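Local coordinates for aldehyde dehydrogenase (Staphylococcus aureus, PDB 6K0Z), which oxidises the carotenoid aldehyde 4,4'-diaponeurosporen-4-al to 4,4'-diaponeurosporenoic acid, using NAD+, in the biosynthesis of the pigment staphyloxanthin, at residues K42-Y47 against K158-E163; Y56-K61 against L149-A154; I292-H297 against D321-E326. The protein carries 1 engineered substitution. One frame throughout, in Å; residues are numbered along the deposited sequence.

Contact 1: residues K42-Y47 against K158-E163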
ATOM      1  N   LYS A  42      -6.168   1.160  29.930  1.00 56.87           N
ATOM      2  CA  LYS A  42      -6.859   1.467  31.178  1.00 59.42           C
ATOM      3  C   LYS A  42      -8.255   2.020  30.915  1.00 58.56           C
ATOM      4  O   LYS A  42      -9.214   1.670  31.615  1.00 60.49           O
ATOM      5  CB  LYS A  42      -6.030   2.457  32.000  1.00 60.69           C
ATOM      6  CG  LYS A  42      -6.822   3.239  33.045  1.00 63.00           C
ATOM      7  CD  LYS A  42      -6.063   4.494  33.514  1.00 64.01           C
ATOM      8  CE  LYS A  42      -6.974   5.721  33.525  1.00 63.79           C
ATOM      9  NZ  LYS A  42      -7.525   6.034  32.151  1.00 60.80           N
ATOM     10  N   ALA A  43      -8.395   2.875  29.898  1.00 57.62           N
ATOM     11  CA  ALA A  43      -9.690   3.490  29.631  1.00 56.55           C
ATOM     12  C   ALA A  43     -10.718   2.457  29.184  1.00 56.42           C
ATOM     13  O   ALA A  43     -11.873   2.486  29.629  1.00 57.12           O
ATOM     14  CB  ALA A  43      -9.540   4.595  28.588  1.00 54.03           C
ATOM     15  N   ILE A  44     -10.319   1.533  28.307  1.00 56.38           N
ATOM     16  CA  ILE A  44     -11.250   0.506  27.844  1.00 56.68           C
ATOM     17  C   ILE A  44     -11.711  -0.353  29.013  1.00 59.28           C
ATOM     18  O   ILE A  44     -12.910  -0.620  29.175  1.00 59.84           O
ATOM     19  CB  ILE A  44     -10.602  -0.350  26.742  1.00 54.56           C
ATOM     20  CG1 ILE A  44     -10.383   0.487  25.483  1.00 51.02           C
ATOM     21  CG2 ILE A  44     -11.447  -1.590  26.463  1.00 55.08           C
ATOM     22  CD1 ILE A  44      -9.392  -0.123  24.534  1.00 49.12           C
ATOM     23  N   LYS A  45     -10.762  -0.793  29.848  1.00 58.64           N
ATOM     24  CA  LYS A  45     -11.101  -1.581  31.029  1.00 62.02           C
ATOM     25  C   LYS A  45     -12.011  -0.805  31.968  1.00 63.84           C
ATOM     26  O   LYS A  45     -12.899  -1.383  32.601  1.00 66.16           O
ATOM     27  CB  LYS A  45      -9.828  -2.016  31.754  1.00 63.74           C
ATOM     28  CG  LYS A  45      -9.045  -3.064  30.983  1.00 62.77           C
ATOM     29  CD  LYS A  45      -7.942  -3.712  31.815  1.00 65.23           C
ATOM     30  CE  LYS A  45      -6.562  -3.316  31.314  1.00 63.64           C
ATOM     31  NZ  LYS A  45      -5.603  -4.456  31.389  1.00 65.03           N
ATOM     32  N   SER A  46     -11.809   0.506  32.065  1.00 63.00           N
ATOM     33  CA  SER A  46     -12.693   1.329  32.885  1.00 64.68           C
ATOM     34  C   SER A  46     -14.099   1.387  32.303  1.00 63.94           C
ATOM     35  O   SER A  46     -15.088   1.364  33.046  1.00 66.24           O
ATOM     36  CB  SER A  46     -12.130   2.741  33.014  1.00 63.86           C
ATOM     37  OG  SER A  46     -13.166   3.654  33.334  1.00 64.53           O
ATOM     38  N   TYR A  47     -14.212   1.503  30.984  1.00 63.34           N
ATOM     39  CA  TYR A  47     -15.508   1.496  30.326  1.00 62.28           C
ATOM     40  C   TYR A  47     -15.988   0.095  29.988  1.00 62.99           C
ATOM     41  O   TYR A  47     -16.934  -0.039  29.213  1.00 62.46           O
ATOM     42  CB  TYR A  47     -15.459   2.331  29.045  1.00 58.65           C
ATOM     43  CG  TYR A  47     -15.564   3.825  29.265  1.00 57.71           C
ATOM     44  CD1 TYR A  47     -14.444   4.577  29.585  1.00 56.90           C
ATOM     45  CD2 TYR A  47     -16.784   4.483  29.150  1.00 58.21           C
ATOM     46  CE1 TYR A  47     -14.533   5.942  29.789  1.00 56.75           C
ATOM     47  CE2 TYR A  47     -16.886   5.848  29.353  1.00 58.28           C
ATOM     48  CZ  TYR A  47     -15.756   6.576  29.672  1.00 57.79           C
ATOM     49  OH  TYR A  47     -15.846   7.940  29.874  1.00 58.96           O
ATOM     50  N   LYS A 158     -16.973   8.201  22.028  1.00 47.97           N
ATOM     51  CA  LYS A 158     -16.640   9.605  22.216  1.00 48.60           C
ATOM     52  C   LYS A 158     -16.322   9.906  23.677  1.00 51.10           C
ATOM     53  O   LYS A 158     -15.340  10.596  23.975  1.00 51.96           O
ATOM     54  CB  LYS A 158     -17.782  10.487  21.714  1.00 49.07           C
ATOM     55  CG  LYS A 158     -17.496  11.972  21.834  1.00 49.15           C
ATOM     56  CD  LYS A 158     -18.432  12.804  20.967  1.00 49.04           C
ATOM     57  CE  LYS A 158     -18.091  14.292  21.051  1.00 49.59           C
ATOM     58  NZ  LYS A 158     -16.660  14.592  20.705  1.00 47.97           N
ATOM     59  N   ARG A 159     -17.134   9.388  24.606  1.00 51.26           N
ATOM     60  CA  ARG A 159     -16.883   9.632  26.022  1.00 53.99           C
ATOM     61  C   ARG A 159     -15.544   9.052  26.451  1.00 53.28           C
ATOM     62  O   ARG A 159     -14.787   9.696  27.184  1.00 54.52           O
ATOM     63  CB  ARG A 159     -18.020   9.055  26.871  1.00 57.25           C
ATOM     64  CG  ARG A 159     -19.006  10.109  27.387  1.00 60.27           C
ATOM     65  CD  ARG A 159     -20.455   9.608  27.476  1.00 62.66           C
ATOM     66  NE  ARG A 159     -21.401  10.656  27.070  1.00 64.21           N
ATOM     67  CZ  ARG A 159     -22.730  10.534  27.068  1.00 66.86           C
ATOM     68  NH1 ARG A 159     -23.488  11.553  26.664  1.00 66.96           N
ATOM     69  NH2 ARG A 159     -23.304   9.398  27.460  1.00 68.74           N
ATOM     70  N   LEU A 160     -15.234   7.836  25.999  1.00 53.81           N
ATOM     71  CA  LEU A 160     -13.962   7.220  26.359  1.00 53.85           C
ATOM     72  C   LEU A 160     -12.795   8.018  25.800  1.00 51.77           C
ATOM     73  O   LEU A 160     -11.778   8.199  26.478  1.00 52.88           O
ATOM     74  CB  LEU A 160     -13.923   5.775  25.854  1.00 53.06           C
ATOM     75  CG  LEU A 160     -12.722   4.885  26.181  1.00 53.65           C
ATOM     76  CD1 LEU A 160     -13.126   3.423  26.105  1.00 54.92           C
ATOM     77  CD2 LEU A 160     -11.558   5.136  25.235  1.00 51.62           C
ATOM     78  N   ILE A 161     -12.922   8.499  24.560  1.00 50.89           N
ATOM     79  CA  ILE A 161     -11.810   9.187  23.911  1.00 48.97           C
ATOM     80  C   ILE A 161     -11.640  10.579  24.498  1.00 49.84           C
ATOM     81  O   ILE A 161     -10.526  10.998  24.831  1.00 49.51           O
ATOM     82  CB  ILE A 161     -12.023   9.229  22.385  1.00 46.46           C
ATOM     83  CG1 ILE A 161     -11.894   7.825  21.790  1.00 45.19           C
ATOM     84  CG2 ILE A 161     -11.039  10.179  21.712  1.00 45.07           C
ATOM     85  CD1 ILE A 161     -10.492   7.282  21.821  1.00 44.71           C
ATOM     86  N   ASN A 162     -12.745  11.310  24.648  1.00 50.05           N
ATOM     87  CA  ASN A 162     -12.668  12.647  25.228  1.00 51.47           C
ATOM     88  C   ASN A 162     -12.102  12.608  26.638  1.00 53.94           C
ATOM     89  O   ASN A 162     -11.276  13.452  27.005  1.00 54.02           O
ATOM     90  CB  ASN A 162     -14.045  13.307  25.238  1.00 51.80           C
ATOM     91  CG  ASN A 162     -14.502  13.701  23.859  1.00 49.59           C
ATOM     92  OD1 ASN A 162     -15.678  13.987  23.644  1.00 49.67           O
ATOM     93  ND2 ASN A 162     -13.575  13.711  22.906  1.00 47.66           N
ATOM     94  N   GLU A 163     -12.536  11.637  27.443  1.00 52.01           N
ATOM     95  CA  GLU A 163     -12.045  11.560  28.812  1.00 54.64           C
ATOM     96  C   GLU A 163     -10.567  11.186  28.847  1.00 53.11           C
ATOM     97  O   GLU A 163      -9.821  11.661  29.708  1.00 54.24           O
ATOM     98  CB  GLU A 163     -12.876  10.560  29.616  1.00 57.14           C
ATOM     99  CG  GLU A 163     -12.484  10.476  31.081  1.00 61.04           C
ATOM    100  CD  GLU A 163     -12.564   9.053  31.608  1.00 62.45           C
ATOM    101  OE1 GLU A 163     -13.657   8.643  32.054  1.00 63.67           O
ATOM    102  OE2 GLU A 163     -11.534   8.347  31.575  1.00 62.26           O
TER

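Contact 2: residues Y56-K61 against L149-A154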
ATOM      1  N   TYR A  56     -25.002  -4.344  23.533  1.00 60.47           N
ATOM      2  CA  TYR A  56     -26.228  -5.124  23.658  1.00 63.04           C
ATOM      3  C   TYR A  56     -27.454  -4.328  23.219  1.00 63.35           C
ATOM      4  O   TYR A  56     -28.342  -4.886  22.566  1.00 64.07           O
ATOM      5  CB  TYR A  56     -26.412  -5.647  25.083  1.00 66.40           C
ATOM      6  CG  TYR A  56     -27.671  -6.484  25.217  1.00 69.32           C
ATOM      7  CD1 TYR A  56     -27.661  -7.843  24.918  1.00 70.17           C
ATOM      8  CD2 TYR A  56     -28.871  -5.911  25.618  1.00 71.36           C
ATOM      9  CE1 TYR A  56     -28.807  -8.611  25.024  1.00 73.00           C
ATOM     10  CE2 TYR A  56     -30.023  -6.670  25.726  1.00 74.21           C
ATOM     11  CZ  TYR A  56     -29.986  -8.020  25.429  1.00 75.02           C
ATOM     12  OH  TYR A  56     -31.125  -8.789  25.536  1.00 78.04           O
ATOM     13  N   THR A  57     -27.545  -3.034  23.570  1.00 63.05           N
ATOM     14  CA  THR A  57     -28.737  -2.288  23.169  1.00 63.67           C
ATOM     15  C   THR A  57     -28.739  -1.978  21.675  1.00 61.01           C
ATOM     16  O   THR A  57     -29.809  -1.808  21.079  1.00 61.73           O
ATOM     17  CB  THR A  57     -28.902  -0.978  23.954  1.00 64.39           C
ATOM     18  OG1 THR A  57     -28.032   0.032  23.417  1.00 61.50           O
ATOM     19  CG2 THR A  57     -28.707  -1.151  25.450  1.00 66.85           C
ATOM     20  N   ASP A  58     -27.566  -1.889  21.052  1.00 64.13           N
ATOM     21  CA  ASP A  58     -27.502  -1.581  19.628  1.00 61.29           C
ATOM     22  C   ASP A  58     -27.527  -2.821  18.746  1.00 60.28           C
ATOM     23  O   ASP A  58     -28.110  -2.778  17.654  1.00 59.14           O
ATOM     24  CB  ASP A  58     -26.244  -0.769  19.312  1.00 58.65           C
ATOM     25  CG  ASP A  58     -26.297   0.635  19.879  1.00 58.80           C
ATOM     26  OD1 ASP A  58     -27.411   1.151  20.130  1.00 60.63           O
ATOM     27  OD2 ASP A  58     -25.215   1.239  20.038  1.00 56.80           O
ATOM     28  N   LEU A  59     -26.912  -3.923  19.190  1.00 61.42           N
ATOM     29  CA  LEU A  59     -26.764  -5.112  18.358  1.00 61.15           C
ATOM     30  C   LEU A  59     -27.229  -6.396  19.034  1.00 64.01           C
ATOM     31  O   LEU A  59     -26.974  -7.483  18.496  1.00 63.29           O
ATOM     32  CB  LEU A  59     -25.308  -5.281  17.923  1.00 58.66           C
ATOM     33  CG  LEU A  59     -24.737  -4.190  17.025  1.00 55.78           C
ATOM     34  CD1 LEU A  59     -23.222  -4.212  17.077  1.00 53.62           C
ATOM     35  CD2 LEU A  59     -25.222  -4.425  15.620  1.00 54.24           C
ATOM     36  N   GLY A  60     -27.888  -6.309  20.191  1.00 62.75           N
ATOM     37  CA  GLY A  60     -28.314  -7.490  20.919  1.00 65.98           C
ATOM     38  C   GLY A  60     -27.157  -8.425  21.197  1.00 65.72           C
ATOM     39  O   GLY A  60     -27.332  -9.639  21.325  1.00 69.18           O
ATOM     40  N   LYS A  61     -25.959  -7.860  21.282  1.00 65.37           N
ATOM     41  CA  LYS A  61     -24.743  -8.656  21.357  1.00 64.41           C
ATOM     42  C   LYS A  61     -24.487  -9.071  22.798  1.00 67.78           C
ATOM     43  O   LYS A  61     -24.265  -8.219  23.665  1.00 67.38           O
ATOM     44  CB  LYS A  61     -23.565  -7.864  20.796  1.00 61.07           C
ATOM     45  CG  LYS A  61     -22.463  -8.747  20.233  1.00 60.22           C
ATOM     46  CD  LYS A  61     -21.269  -7.944  19.742  1.00 56.87           C
ATOM     47  CE  LYS A  61     -21.515  -7.360  18.365  1.00 54.15           C
ATOM     48  NZ  LYS A  61     -20.247  -7.207  17.597  1.00 52.04           N
ATOM     49  N   LEU A 149     -25.234   4.303  13.157  1.00 47.51           N
ATOM     50  CA  LEU A 149     -26.268   3.277  13.220  1.00 49.11           C
ATOM     51  C   LEU A 149     -26.273   2.586  14.574  1.00 50.93           C
ATOM     52  O   LEU A 149     -27.320   2.105  15.021  1.00 53.73           O
ATOM     53  CB  LEU A 149     -26.085   2.251  12.106  1.00 48.41           C
ATOM     54  CG  LEU A 149     -25.931   2.744  10.671  1.00 46.68           C
ATOM     55  CD1 LEU A 149     -26.052   1.549   9.736  1.00 45.95           C
ATOM     56  CD2 LEU A 149     -26.922   3.857  10.316  1.00 47.98           C
ATOM     57  N   THR A 150     -25.119   2.518  15.232  1.00 52.63           N
ATOM     58  CA  THR A 150     -25.022   2.064  16.613  1.00 53.27           C
ATOM     59  C   THR A 150     -24.738   3.278  17.490  1.00 53.43           C
ATOM     60  O   THR A 150     -23.590   3.499  17.897  1.00 52.91           O
ATOM     61  CB  THR A 150     -23.928   1.008  16.763  1.00 52.11           C
ATOM     62  OG1 THR A 150     -22.679   1.557  16.332  1.00 49.59           O
ATOM     63  CG2 THR A 150     -24.248  -0.217  15.916  1.00 52.05           C
ATOM     64  N   PRO A 151     -25.762   4.077  17.808  1.00 52.68           N
ATOM     65  CA  PRO A 151     -25.501   5.420  18.363  1.00 53.18           C
ATOM     66  C   PRO A 151     -24.926   5.409  19.768  1.00 54.56           C
ATOM     67  O   PRO A 151     -24.056   6.232  20.082  1.00 53.41           O
ATOM     68  CB  PRO A 151     -26.887   6.088  18.324  1.00 55.14           C
ATOM     69  CG  PRO A 151     -27.764   5.164  17.481  1.00 55.36           C
ATOM     70  CD  PRO A 151     -27.200   3.802  17.665  1.00 54.70           C
ATOM     71  N   ASN A 152     -25.401   4.517  20.633  1.00 53.87           N
ATOM     72  CA  ASN A 152     -24.895   4.499  22.000  1.00 55.26           C
ATOM     73  C   ASN A 152     -23.456   4.012  22.043  1.00 53.60           C
ATOM     74  O   ASN A 152     -22.646   4.533  22.820  1.00 53.76           O
ATOM     75  CB  ASN A 152     -25.797   3.642  22.881  1.00 58.75           C
ATOM     76  CG  ASN A 152     -27.225   4.162  22.920  1.00 62.17           C
ATOM     77  OD1 ASN A 152     -28.167   3.452  22.566  1.00 63.52           O
ATOM     78  ND2 ASN A 152     -27.390   5.412  23.348  1.00 62.94           N
ATOM     79  N   VAL A 153     -23.107   3.034  21.201  1.00 55.21           N
ATOM     80  CA  VAL A 153     -21.703   2.651  21.080  1.00 53.25           C
ATOM     81  C   VAL A 153     -20.876   3.847  20.637  1.00 51.17           C
ATOM     82  O   VAL A 153     -19.795   4.109  21.180  1.00 50.62           O
ATOM     83  CB  VAL A 153     -21.539   1.466  20.114  1.00 51.81           C
ATOM     84  CG1 VAL A 153     -20.073   1.186  19.913  1.00 50.25           C
ATOM     85  CG2 VAL A 153     -22.223   0.243  20.661  1.00 54.14           C
ATOM     86  N   ALA A 154     -21.389   4.609  19.669  1.00 51.53           N
ATOM     87  CA  ALA A 154     -20.667   5.770  19.162  1.00 50.18           C
ATOM     88  C   ALA A 154     -20.357   6.765  20.277  1.00 50.91           C
ATOM     89  O   ALA A 154     -19.224   7.242  20.402  1.00 49.33           O
ATOM     90  CB  ALA A 154     -21.476   6.439  18.051  1.00 49.96           C
TER

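Contact 3: residues I292-H297 against D321-E326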
ATOM      1  N   ILE A 292     -30.362  -8.006  14.676  1.00 65.76           N
ATOM      2  CA  ILE A 292     -30.099  -7.143  13.528  1.00 63.36           C
ATOM      3  C   ILE A 292     -29.976  -5.702  14.008  1.00 62.38           C
ATOM      4  O   ILE A 292     -30.721  -5.261  14.890  1.00 63.33           O
ATOM      5  CB  ILE A 292     -31.211  -7.300  12.473  1.00 64.57           C
ATOM      6  CG1 ILE A 292     -31.265  -8.743  11.973  1.00 65.68           C
ATOM      7  CG2 ILE A 292     -31.000  -6.346  11.304  1.00 62.42           C
ATOM      8  CD1 ILE A 292     -29.921  -9.302  11.595  1.00 63.88           C
ATOM      9  N   VAL A 293     -29.033  -4.958  13.418  1.00 60.52           N
ATOM     10  CA  VAL A 293     -28.705  -3.623  13.907  1.00 60.91           C
ATOM     11  C   VAL A 293     -29.886  -2.664  13.881  1.00 63.04           C
ATOM     12  O   VAL A 293     -29.898  -1.692  14.643  1.00 63.85           O
ATOM     13  CB  VAL A 293     -27.533  -3.018  13.103  1.00 58.66           C
ATOM     14  CG1 VAL A 293     -28.019  -2.493  11.757  1.00 58.46           C
ATOM     15  CG2 VAL A 293     -26.881  -1.887  13.890  1.00 58.04           C
ATOM     16  N   ASN A 294     -30.882  -2.896  13.029  1.00 66.25           N
ATOM     17  CA  ASN A 294     -31.825  -1.820  12.776  1.00 67.17           C
ATOM     18  C   ASN A 294     -33.063  -2.337  12.057  1.00 68.67           C
ATOM     19  O   ASN A 294     -33.042  -3.375  11.390  1.00 67.50           O
ATOM     20  CB  ASN A 294     -31.167  -0.701  11.954  1.00 64.63           C
ATOM     21  CG  ASN A 294     -31.987   0.577  11.931  1.00 66.86           C
ATOM     22  OD1 ASN A 294     -31.864   1.388  11.009  1.00 65.16           O
ATOM     23  ND2 ASN A 294     -32.820   0.777  12.958  1.00 70.91           N
ATOM     24  N   LEU A 295     -34.140  -1.565  12.217  1.00 66.61           N
ATOM     25  CA  LEU A 295     -35.398  -1.787  11.516  1.00 69.62           C
ATOM     26  C   LEU A 295     -35.209  -1.836  10.003  1.00 68.03           C
ATOM     27  O   LEU A 295     -35.864  -2.626   9.313  1.00 69.66           O
ATOM     28  CB  LEU A 295     -36.365  -0.670  11.905  1.00 72.50           C
ATOM     29  CG  LEU A 295     -37.795  -0.588  11.400  1.00 75.99           C
ATOM     30  CD1 LEU A 295     -38.592  -1.799  11.861  1.00 78.42           C
ATOM     31  CD2 LEU A 295     -38.407   0.721  11.902  1.00 78.09           C
ATOM     32  N   LYS A 296     -34.332  -0.988   9.461  1.00 70.26           N
ATOM     33  CA  LYS A 296     -34.175  -0.948   8.011  1.00 68.19           C
ATOM     34  C   LYS A 296     -33.429  -2.175   7.507  1.00 66.02           C
ATOM     35  O   LYS A 296     -33.872  -2.839   6.562  1.00 66.87           O
ATOM     36  CB  LYS A 296     -33.469   0.337   7.584  1.00 65.91           C
ATOM     37  CG  LYS A 296     -34.403   1.531   7.348  1.00 67.92           C
ATOM     38  CD  LYS A 296     -35.559   1.214   6.386  1.00 69.92           C
ATOM     39  CE  LYS A 296     -36.879   0.892   7.108  1.00 72.13           C
ATOM     40  NZ  LYS A 296     -37.959   0.560   6.139  1.00 73.62           N
ATOM     41  N   HIS A 297     -32.291  -2.492   8.120  1.00 65.73           N
ATOM     42  CA  HIS A 297     -31.628  -3.744   7.780  1.00 65.34           C
ATOM     43  C   HIS A 297     -32.547  -4.931   8.017  1.00 68.20           C
ATOM     44  O   HIS A 297     -32.488  -5.923   7.280  1.00 67.75           O
ATOM     45  CB  HIS A 297     -30.344  -3.884   8.586  1.00 63.29           C
ATOM     46  CG  HIS A 297     -29.286  -2.913   8.184  1.00 60.42           C
ATOM     47  ND1 HIS A 297     -28.082  -3.308   7.644  1.00 59.12           N
ATOM     48  CD2 HIS A 297     -29.260  -1.560   8.209  1.00 60.19           C
ATOM     49  CE1 HIS A 297     -27.352  -2.239   7.373  1.00 57.31           C
ATOM     50  NE2 HIS A 297     -28.045  -1.166   7.706  1.00 57.84           N
ATOM     51  N   ASP A 321     -40.131  -6.430  16.874  1.00 81.08           N
ATOM     52  CA  ASP A 321     -39.906  -5.558  18.020  1.00 80.87           C
ATOM     53  C   ASP A 321     -38.511  -5.702  18.613  1.00 78.70           C
ATOM     54  O   ASP A 321     -37.980  -4.729  19.159  1.00 78.17           O
ATOM     55  CB  ASP A 321     -40.966  -5.812  19.085  1.00 85.08           C
ATOM     56  CG  ASP A 321     -42.288  -5.182  18.725  1.00 87.79           C
ATOM     57  OD1 ASP A 321     -42.519  -4.982  17.510  1.00 86.08           O
ATOM     58  OD2 ASP A 321     -43.084  -4.884  19.643  1.00 90.40           O
ATOM     59  N   GLU A 322     -37.902  -6.884  18.535  1.00 80.73           N
ATOM     60  CA  GLU A 322     -36.518  -7.039  18.964  1.00 78.66           C
ATOM     61  C   GLU A 322     -35.585  -7.343  17.795  1.00 75.46           C
ATOM     62  O   GLU A 322     -34.461  -7.811  18.005  1.00 73.89           O
ATOM     63  CB  GLU A 322     -36.401  -8.109  20.052  1.00 81.49           C
ATOM     64  CG  GLU A 322     -36.677  -9.523  19.605  1.00 83.64           C
ATOM     65  CD  GLU A 322     -36.384 -10.526  20.704  1.00 87.17           C
ATOM     66  OE1 GLU A 322     -35.692 -10.156  21.681  1.00 87.96           O
ATOM     67  OE2 GLU A 322     -36.847 -11.679  20.595  1.00 88.61           O
ATOM     68  N   ARG A 323     -36.030  -7.061  16.568  1.00 79.52           N
ATOM     69  CA  ARG A 323     -35.209  -7.204  15.366  1.00 75.16           C
ATOM     70  C   ARG A 323     -34.594  -8.597  15.291  1.00 74.76           C
ATOM     71  O   ARG A 323     -33.395  -8.769  15.060  1.00 71.12           O
ATOM     72  CB  ARG A 323     -34.131  -6.124  15.310  1.00 72.02           C
ATOM     73  CG  ARG A 323     -34.631  -4.752  15.706  1.00 72.43           C
ATOM     74  CD  ARG A 323     -35.631  -4.214  14.698  1.00 72.89           C
ATOM     75  NE  ARG A 323     -36.689  -3.436  15.341  1.00 75.55           N
ATOM     76  CZ  ARG A 323     -36.560  -2.183  15.774  1.00 74.68           C
ATOM     77  NH1 ARG A 323     -37.596  -1.581  16.341  1.00 78.19           N
ATOM     78  NH2 ARG A 323     -35.407  -1.531  15.644  1.00 71.63           N
ATOM     79  N   TYR A 324     -35.435  -9.601  15.508  1.00 74.24           N
ATOM     80  CA  TYR A 324     -34.996 -10.986  15.526  1.00 75.89           C
ATOM     81  C   TYR A 324     -35.161 -11.612  14.153  1.00 75.38           C
ATOM     82  O   TYR A 324     -36.206 -11.457  13.518  1.00 77.55           O
ATOM     83  CB  TYR A 324     -35.793 -11.790  16.547  1.00 79.93           C
ATOM     84  CG  TYR A 324     -35.426 -13.251  16.570  1.00 80.30           C
ATOM     85  CD1 TYR A 324     -34.198 -13.667  17.070  1.00 78.85           C
ATOM     86  CD2 TYR A 324     -36.303 -14.216  16.101  1.00 82.25           C
ATOM     87  CE1 TYR A 324     -33.855 -15.004  17.102  1.00 79.63           C
ATOM     88  CE2 TYR A 324     -35.970 -15.559  16.130  1.00 82.96           C
ATOM     89  CZ  TYR A 324     -34.743 -15.947  16.632  1.00 82.22           C
ATOM     90  OH  TYR A 324     -34.401 -17.280  16.666  1.00 83.78           O
ATOM     91  N   ILE A 325     -34.127 -12.309  13.696  1.00 75.56           N
ATOM     92  CA  ILE A 325     -34.229 -13.215  12.561  1.00 75.02           C
ATOM     93  C   ILE A 325     -33.466 -14.477  12.923  1.00 75.71           C
ATOM     94  O   ILE A 325     -32.332 -14.401  13.408  1.00 73.87           O
ATOM     95  CB  ILE A 325     -33.672 -12.611  11.263  1.00 72.29           C
ATOM     96  CG1 ILE A 325     -34.310 -11.253  10.984  1.00 71.50           C
ATOM     97  CG2 ILE A 325     -33.923 -13.560  10.105  1.00 72.95           C
ATOM     98  CD1 ILE A 325     -34.055 -10.741   9.598  1.00 69.02           C
ATOM     99  N   GLU A 326     -34.076 -15.621  12.697  1.00 75.30           N
ATOM    100  CA  GLU A 326     -33.454 -16.832  13.195  1.00 76.35           C
ATOM    101  C   GLU A 326     -32.511 -17.418  12.160  1.00 73.20           C
ATOM    102  O   GLU A 326     -32.636 -17.150  10.959  1.00 71.07           O
ATOM    103  CB  GLU A 326     -34.515 -17.864  13.571  1.00 81.30           C
ATOM    104  CG  GLU A 326     -35.656 -18.008  12.594  1.00 82.95           C
ATOM    105  CD  GLU A 326     -36.700 -18.989  13.089  1.00 87.60           C
ATOM    106  OE1 GLU A 326     -37.876 -18.599  13.202  1.00 88.91           O
ATOM    107  OE2 GLU A 326     -36.347 -20.155  13.366  1.00 88.34           O
TER

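Contact 1: residues K42-Y47 against K158-E163
Tyr47 lies with one ring face against Leu160, and this pair makes the dense half of the contact. Leu160 CB sits over the ring in a CH-pi contact, 4.0 Å from the centroid of Tyr47 and 15° off the ring normal, while the two side chains run antiparallel alongside one another. Leu160 CG follows it in, 3.8 Å from Tyr47 CD1. With CG anti to the backbone N (chi1 -176°), the branched end of Leu160 points at helix 30-46: CD2 rests on Ala43 CB at 4.0 Å, and CD1 meets Ile44 CG1 at 4.1 Å. Leu160 belongs to helix 151-164, which links the parallel strands 141-145 and 170-172 as a beta-alpha-beta crossover of the Rossmann-like NAD-binding domain; helix 30-46 packs against its flank. The apolar patch carries on inward, with Phe129 of helix 126-138 touching Leu160 and Ile71 and Ile78 of helix 63-89 touching Ile44. The outer side is polar and much looser. There the phenol oxygen OH of Tyr47 comes 3.2 Å from Glu163 OE1, the ring and carboxylate planes turned 38° apart. The other carboxylate oxygen, Glu163 OE2, lies 4.7 Å from Lys42 NZ, so any attraction between these exposed, opposite charges acts without direct contact. Arg159 touches the phenol oxygen of Tyr47 with CB; beyond it the chain bends at chi2 and chi3 and leads its guanidinium away.

Contact 2: residues Y56-K61 against L149-A154
Asp58 turns its CG opposite its own carbonyl carbon and beside its backbone N (chi1 -69°), which swings the carboxylate onto the first turn of helix 151-164. Thr150 answers with a chi1 of 58° that puts CG2, rather than its hydroxyl, on the side of Asp58 CB and Leu59 CG. The one clear hydrogen bond across the contact runs from Val153 N to Asp58 OD2, at 3.0 Å with an N-H...O angle of 162°, the oxygen being met nearly along its C-O axis. Asn152 N lies 3.3 Å from Asp58 OD2. An acidic side chain from helix 48-59 thus faces the N-terminal end of the helix of the beta-alpha-beta crossover between strands 141-145 and 170-172 in the Rossmann-like NAD-binding domain, where the helix dipole would be expected to stabilise its negative charge. Thr150 holds the N-cap position but makes no capping bond with its side chain. Packing round the buried carboxylate is close, with Val153 CG2 3.2 Å from Asp58 OD2 and Pro151 CD 3.6 Å from Asp58 OD1. Less comfortable is the approach of Asp58 OD1 to Asn152 OD1, two acceptors 3.4 Å apart whose carboxylate and amide planes lie almost parallel. Leu59 CG adds a thin apolar touch to Thr150 CG2 at 4.2 Å. Gly60, with positive phi, follows the last helical residue, Leu59; Pro124 packs on Thr150 and Val153.

Contact 3: residues I292-H297 against D321-E326
Ile292 and Arg323 join the lead-in of helix 295-307 to a beta hairpin of the aldehyde dehydrogenase catalytic domain: Arg323 lies in the turn between the antiparallel strands 318-319 and 324-330, the second of which also runs parallel to strand 348-354. The polar link is made by the backbone alone: Ile292 N donates to Arg323 O at 3.2 Å and 172°, approaching in the carbonyl plane. Arg323 itself has positive phi (52°), as befits a residue in a tight turn. The apolar contact follows next to that bond. The side chains of Ile292 and Ile325 meet obliquely through their CG1 atoms at 4.1 Å. Leu301 of helix 295-307 touches both isoleucines, and Tyr298 and Leu305 add to the packing on Ile325. The third kind of contact is the lie of the arginine along the other segment. Its CB passes 3.5 Å from Ile292 O, and bends at chi2 and chi3 then take the chain past the start of the helix, while NE is hydrogen-bonded to Glu320 O. Leu295 CB, 4.0 Å from Arg323 NH2, lies over one face of the guanidinium, nearer its NH2 end than its centre.

Contacts 1 and 2 share helix 151-164, each taking a different part of it, and their centres are 16 Å apart. Along the chain contact 2 is nested within the loop that contact 1 closes, helices 30-46 and 48-59 being consecutive. Contact 3 follows in series, its centre 12 Å from that of contact 2, and the two touch through Val293: its CG2 lies 3.5 Å from Leu59 CD2 and 3.7 Å from Thr150 CG2. Contact 1 stays apart from contact 3, about 16 Å between nearest atoms. All three lie away from the predicted active-site residues Glu217 and Ser251, although Val293 N is hydrogen-bonded to Gln249 OE1, two residues before Ser251.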